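Long-range contact in putative rRNA methyltransferase (Sorangium cellulosum, PDB 4RWZ), which probably methylates 16S ribosomal RNA of the 30S subunit, a modification that confers resistance to aminoglycoside antibiotics: residues Val39-Gly53 and Ala73-Ala85. Sequence-based numbering, arbitrary orientation.
Sequences VYRSAGAHPDTYCIG and ARGGRPNALFVVA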
loop_
_atom_site.group_PDB
_atom_site.type_symbol
_atom_site.label_atom_id
_atom_site.label_comp_id
_atom_site.label_asym_id
_atom_site.label_seq_id
_atom_site.Cartn_x
_atom_site.Cartn_y
_atom_site.Cartn_z
ATOM N N VAL A 39 3.026 9.729 1.734
ATOM C CA VAL A 39 2.992 9.376 3.170
ATOM C C VAL A 39 3.388 10.536 4.026
ATOM O O VAL A 39 2.761 10.807 5.071
ATOM C CB VAL A 39 3.839 8.111 3.449
ATOM C CG1 VAL A 39 4.122 7.896 4.930
ATOM C CG2 VAL A 39 3.115 6.865 2.852
ATOM N N TYR A 40 4.421 11.261 3.618
ATOM C CA TYR A 40 4.750 12.474 4.357
ATOM C C TYR A 40 3.588 13.484 4.452
ATOM O O TYR A 40 3.269 14.013 5.528
ATOM C CB TYR A 40 5.980 13.153 3.708
ATOM C CG TYR A 40 6.494 14.320 4.532
ATOM C CD1 TYR A 40 7.374 14.130 5.617
ATOM C CD2 TYR A 40 6.096 15.608 4.247
ATOM C CE1 TYR A 40 7.845 15.202 6.379
ATOM C CE2 TYR A 40 6.570 16.702 5.018
ATOM C CZ TYR A 40 7.440 16.480 6.071
ATOM O OH TYR A 40 7.858 17.567 6.817
ATOM N N ARG A 41 2.974 13.772 3.321
ATOM C CA ARG A 41 1.838 14.691 3.318
ATOM C C ARG A 41 0.681 14.152 4.135
ATOM O O ARG A 41 0.011 14.917 4.852
ATOM C CB ARG A 41 1.364 14.920 1.881
ATOM C CG ARG A 41 2.346 15.748 1.066
ATOM C CD ARG A 41 1.713 16.231 -0.288
ATOM N NE ARG A 41 1.427 15.071 -1.177
ATOM C CZ ARG A 41 2.325 14.599 -2.069
ATOM N NH1 ARG A 41 3.467 15.221 -2.267
ATOM N NH2 ARG A 41 2.021 13.604 -2.821
ATOM N N SER A 42 0.411 12.860 4.008
ATOM C CA SER A 42 -0.726 12.288 4.761
ATOM C C SER A 42 -0.496 12.387 6.256
ATOM O O SER A 42 -1.423 12.677 7.051
ATOM C CB SER A 42 -0.998 10.823 4.367
ATOM O OG SER A 42 -1.367 10.690 2.987
ATOM N N ALA A 43 0.764 12.215 6.678
ATOM C CA ALA A 43 1.071 12.322 8.099
ATOM C C ALA A 43 0.843 13.740 8.594
ATOM O O ALA A 43 0.393 13.956 9.744
ATOM C CB ALA A 43 2.557 11.834 8.376
ATOM N N GLY A 44 1.126 14.735 7.760
ATOM C CA GLY A 44 0.874 16.110 8.192
ATOM C C GLY A 44 -0.627 16.393 8.259
ATOM O O GLY A 44 -1.113 17.008 9.220
ATOM N N ALA A 45 -1.364 15.909 7.268
ATOM C CA ALA A 45 -2.832 16.149 7.179
ATOM C C ALA A 45 -3.629 15.394 8.230
ATOM O O ALA A 45 -4.713 15.834 8.618
ATOM C CB ALA A 45 -3.375 15.781 5.762
ATOM N N HIS A 46 -3.144 14.233 8.651
ATOM C CA HIS A 46 -3.878 13.386 9.590
ATOM C C HIS A 46 -3.030 13.015 10.777
ATOM O O HIS A 46 -2.480 11.914 10.806
ATOM C CB HIS A 46 -4.328 12.116 8.859
ATOM C CG HIS A 46 -5.152 12.409 7.648
ATOM N ND1 HIS A 46 -4.658 12.317 6.365
ATOM C CD2 HIS A 46 -6.429 12.846 7.526
ATOM C CE1 HIS A 46 -5.599 12.654 5.501
ATOM N NE2 HIS A 46 -6.682 12.985 6.179
ATOM N N PRO A 47 -2.886 13.935 11.760
ATOM C CA PRO A 47 -1.977 13.678 12.889
ATOM C C PRO A 47 -2.441 12.494 13.755
ATOM O O PRO A 47 -1.658 11.921 14.514
ATOM C CB PRO A 47 -2.021 14.994 13.700
ATOM C CG PRO A 47 -3.304 15.714 13.202
ATOM C CD PRO A 47 -3.406 15.317 11.759
ATOM N N ASP A 48 -3.682 12.079 13.574
ATOM C CA ASP A 48 -4.236 10.959 14.331
ATOM C C ASP A 48 -3.984 9.613 13.655
ATOM O O ASP A 48 -4.363 8.568 14.187
ATOM C CB ASP A 48 -5.736 11.165 14.596
ATOM C CG ASP A 48 -6.621 10.895 13.369
ATOM O OD1 ASP A 48 -6.145 10.820 12.197
ATOM O OD2 ASP A 48 -7.845 10.781 13.587
ATOM N N THR A 49 -3.359 9.650 12.480
ATOM C CA THR A 49 -3.098 8.427 11.721
ATOM C C THR A 49 -1.609 8.140 11.672
ATOM O O THR A 49 -0.802 9.041 11.373
ATOM C CB THR A 49 -3.681 8.575 10.288
ATOM O OG1 THR A 49 -5.081 8.948 10.387
ATOM C CG2 THR A 49 -3.460 7.300 9.405
ATOM N N TYR A 50 -1.233 6.894 11.979
ATOM C CA TYR A 50 0.138 6.457 11.770
ATOM C C TYR A 50 0.260 6.025 10.313
ATOM O O TYR A 50 -0.418 5.106 9.872
ATOM C CB TYR A 50 0.494 5.311 12.744
ATOM C CG TYR A 50 2.002 5.076 12.870
ATOM C CD1 TYR A 50 2.799 5.923 13.639
ATOM C CD2 TYR A 50 2.623 4.014 12.205
ATOM C CE1 TYR A 50 4.146 5.723 13.752
ATOM C CE2 TYR A 50 4.005 3.798 12.315
ATOM C CZ TYR A 50 4.761 4.669 13.097
ATOM O OH TYR A 50 6.139 4.504 13.254
ATOM N N CYS A 51 1.143 6.671 9.552
ATOM C CA CYS A 51 1.209 6.485 8.085
ATOM C C CYS A 51 2.488 5.777 7.717
ATOM O O CYS A 51 3.555 6.247 8.089
ATOM C CB CYS A 51 1.187 7.818 7.389
ATOM S SG CYS A 51 -0.315 8.808 7.837
ATOM N N ILE A 52 2.377 4.649 7.024
ATOM C CA ILE A 52 3.533 3.804 6.742
ATOM C C ILE A 52 3.689 3.690 5.255
ATOM O O ILE A 52 2.762 3.262 4.578
ATOM C CB ILE A 52 3.345 2.380 7.345
ATOM C CG1 ILE A 52 3.075 2.494 8.854
ATOM C CG2 ILE A 52 4.580 1.531 7.027
ATOM C CD1 ILE A 52 2.840 1.079 9.552
ATOM N N GLY A 53 4.849 4.079 4.712
ATOM C CA GLY A 53 5.082 3.881 3.283
ATOM C C GLY A 53 6.009 2.674 3.125
ATOM O O GLY A 53 6.958 2.508 3.909
ATOM N N ALA A 73 9.880 20.874 14.407
ATOM C CA ALA A 73 10.224 22.228 13.920
ATOM C C ALA A 73 11.091 22.183 12.665
ATOM O O ALA A 73 11.065 23.107 11.848
ATOM C CB ALA A 73 10.954 23.008 15.021
ATOM N N ARG A 74 11.839 21.085 12.490
ATOM C CA ARG A 74 12.680 20.912 11.308
ATOM C C ARG A 74 12.072 19.985 10.287
ATOM O O ARG A 74 12.767 19.538 9.380
ATOM C CB ARG A 74 14.101 20.414 11.662
ATOM C CG ARG A 74 15.104 21.552 12.127
ATOM C CD ARG A 74 14.848 22.071 13.490
ATOM N NE ARG A 74 15.800 23.141 13.867
ATOM C CZ ARG A 74 16.952 22.941 14.512
ATOM N NH1 ARG A 74 17.335 21.715 14.865
ATOM N NH2 ARG A 74 17.734 23.979 14.807
ATOM N N GLY A 75 10.764 19.755 10.418
ATOM C CA GLY A 75 10.024 18.994 9.419
ATOM C C GLY A 75 9.684 17.571 9.820
ATOM O O GLY A 75 9.123 16.844 9.025
ATOM N N GLY A 76 10.080 17.120 11.003
ATOM C CA GLY A 76 9.844 15.707 11.317
ATOM C C GLY A 76 8.348 15.460 11.456
ATOM O O GLY A 76 7.550 16.373 11.772
ATOM N N ARG A 77 7.954 14.232 11.192
ATOM C CA ARG A 77 6.569 13.788 11.414
ATOM C C ARG A 77 6.648 12.447 12.080
ATOM O O ARG A 77 6.947 11.453 11.426
ATOM C CB ARG A 77 5.777 13.735 10.089
ATOM C CG ARG A 77 5.545 15.204 9.654
ATOM C CD ARG A 77 4.615 15.436 8.550
ATOM N NE ARG A 77 4.607 16.880 8.309
ATOM C CZ ARG A 77 4.077 17.459 7.235
ATOM N NH1 ARG A 77 3.473 16.733 6.299
ATOM N NH2 ARG A 77 4.142 18.796 7.120
ATOM N N PRO A 78 6.382 12.420 13.386
ATOM C CA PRO A 78 6.620 11.186 14.143
ATOM C C PRO A 78 5.559 10.163 13.815
ATOM O O PRO A 78 5.715 9.030 14.231
ATOM C CB PRO A 78 6.520 11.626 15.619
ATOM C CG PRO A 78 5.678 12.909 15.574
ATOM C CD PRO A 78 5.981 13.561 14.236
ATOM N N ASN A 79 4.505 10.533 13.086
ATOM C CA ASN A 79 3.541 9.532 12.684
ATOM C C ASN A 79 3.776 9.009 11.266
ATOM O O ASN A 79 2.856 8.476 10.650
ATOM C CB ASN A 79 2.120 10.053 12.799
ATOM C CG ASN A 79 1.895 11.323 11.988
ATOM O OD1 ASN A 79 2.831 12.144 11.818
ATOM N ND2 ASN A 79 0.640 11.520 11.526
ATOM N N ALA A 80 4.985 9.216 10.748
ATOM C CA ALA A 80 5.327 8.617 9.461
ATOM C C ALA A 80 6.434 7.602 9.657
ATOM O O ALA A 80 7.347 7.795 10.465
ATOM C CB ALA A 80 5.784 9.682 8.464
ATOM N N LEU A 81 6.358 6.530 8.880
ATOM C CA LEU A 81 7.375 5.483 8.920
ATOM C C LEU A 81 7.594 4.960 7.507
ATOM O O LEU A 81 6.623 4.823 6.745
ATOM C CB LEU A 81 6.901 4.299 9.786
ATOM C CG LEU A 81 7.958 3.206 10.052
ATOM C CD1 LEU A 81 9.068 3.800 10.927
ATOM C CD2 LEU A 81 7.231 2.030 10.738
ATOM N N PHE A 82 8.853 4.629 7.176
ATOM C CA PHE A 82 9.200 4.078 5.840
ATOM C C PHE A 82 9.867 2.721 5.952
ATOM O O PHE A 82 10.832 2.591 6.680
ATOM C CB PHE A 82 10.081 5.091 5.093
ATOM C CG PHE A 82 9.290 6.357 4.865
ATOM C CD1 PHE A 82 8.399 6.440 3.800
ATOM C CD2 PHE A 82 9.355 7.376 5.785
ATOM C CE1 PHE A 82 7.585 7.566 3.653
ATOM C CE2 PHE A 82 8.537 8.512 5.657
ATOM C CZ PHE A 82 7.685 8.606 4.557
ATOM N N VAL A 83 9.315 1.735 5.250
ATOM C CA VAL A 83 9.637 0.319 5.415
ATOM C C VAL A 83 10.094 -0.267 4.086
ATOM O O VAL A 83 9.502 0.002 3.045
ATOM C CB VAL A 83 8.372 -0.433 5.912
ATOM C CG1 VAL A 83 8.548 -1.976 5.860
ATOM C CG2 VAL A 83 8.069 0.068 7.351
ATOM N N VAL A 84 11.163 -1.043 4.109
ATOM C CA VAL A 84 11.657 -1.618 2.880
ATOM C C VAL A 84 11.128 -3.055 2.712
ATOM O O VAL A 84 11.501 -3.973 3.482
ATOM C CB VAL A 84 13.236 -1.677 2.883
ATOM C CG1 VAL A 84 13.709 -2.187 1.572
ATOM C CG2 VAL A 84 13.788 -0.264 3.150
ATOM N N ALA A 85 10.284 -3.258 1.704
ATOM C CA ALA A 85 9.713 -4.595 1.439
ATOM C C ALA A 85 9.080 -4.624 0.048
ATOM O O ALA A 85 8.661 -3.604 -0.492
ATOM C CB ALA A 85 8.670 -4.970 2.496
HETATM O O HOH W 1 7.559 6.862 13.278
#
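R77 lays its guanidinium flat on the ring of Y40, centres 4.0 Å apart and planes 14° from parallel, while G44 CA lies against the other face of the guanidinium. The R77 chain, extended from CG to NE, carries its NH1 to Y40 O, 2.8 Å away. That carbonyl also takes the helical bond from G44 N, and the two donors reach it from opposite faces of its plane. The Y40 ring, swung out with CG anti to the backbone N (chi1 -172°), gives its OH to a lone pair of G75 O at 2.6 Å. N79 ND2 bridges helix and strand, donating to A43 O (3.0 Å) and T49 O (2.9 Å), the first bond lying in its amide plane. Strand 80-84 is an edge strand of the Rossmann-like methyltransferase sheet, parallel to strand 49-55 and joined to it through helix 62-68; the backbone ladder starts at C51 N to N79 O. On the helix 37-45 side, V39 CG1 packs against F82 CZ (3.7 Å) and A43 CB against A80 CB. On the other face of the sheet, Y50 rests OH on L81 CB (3.6 Å), and one water links that OH to the carbonyls of P78 and A80.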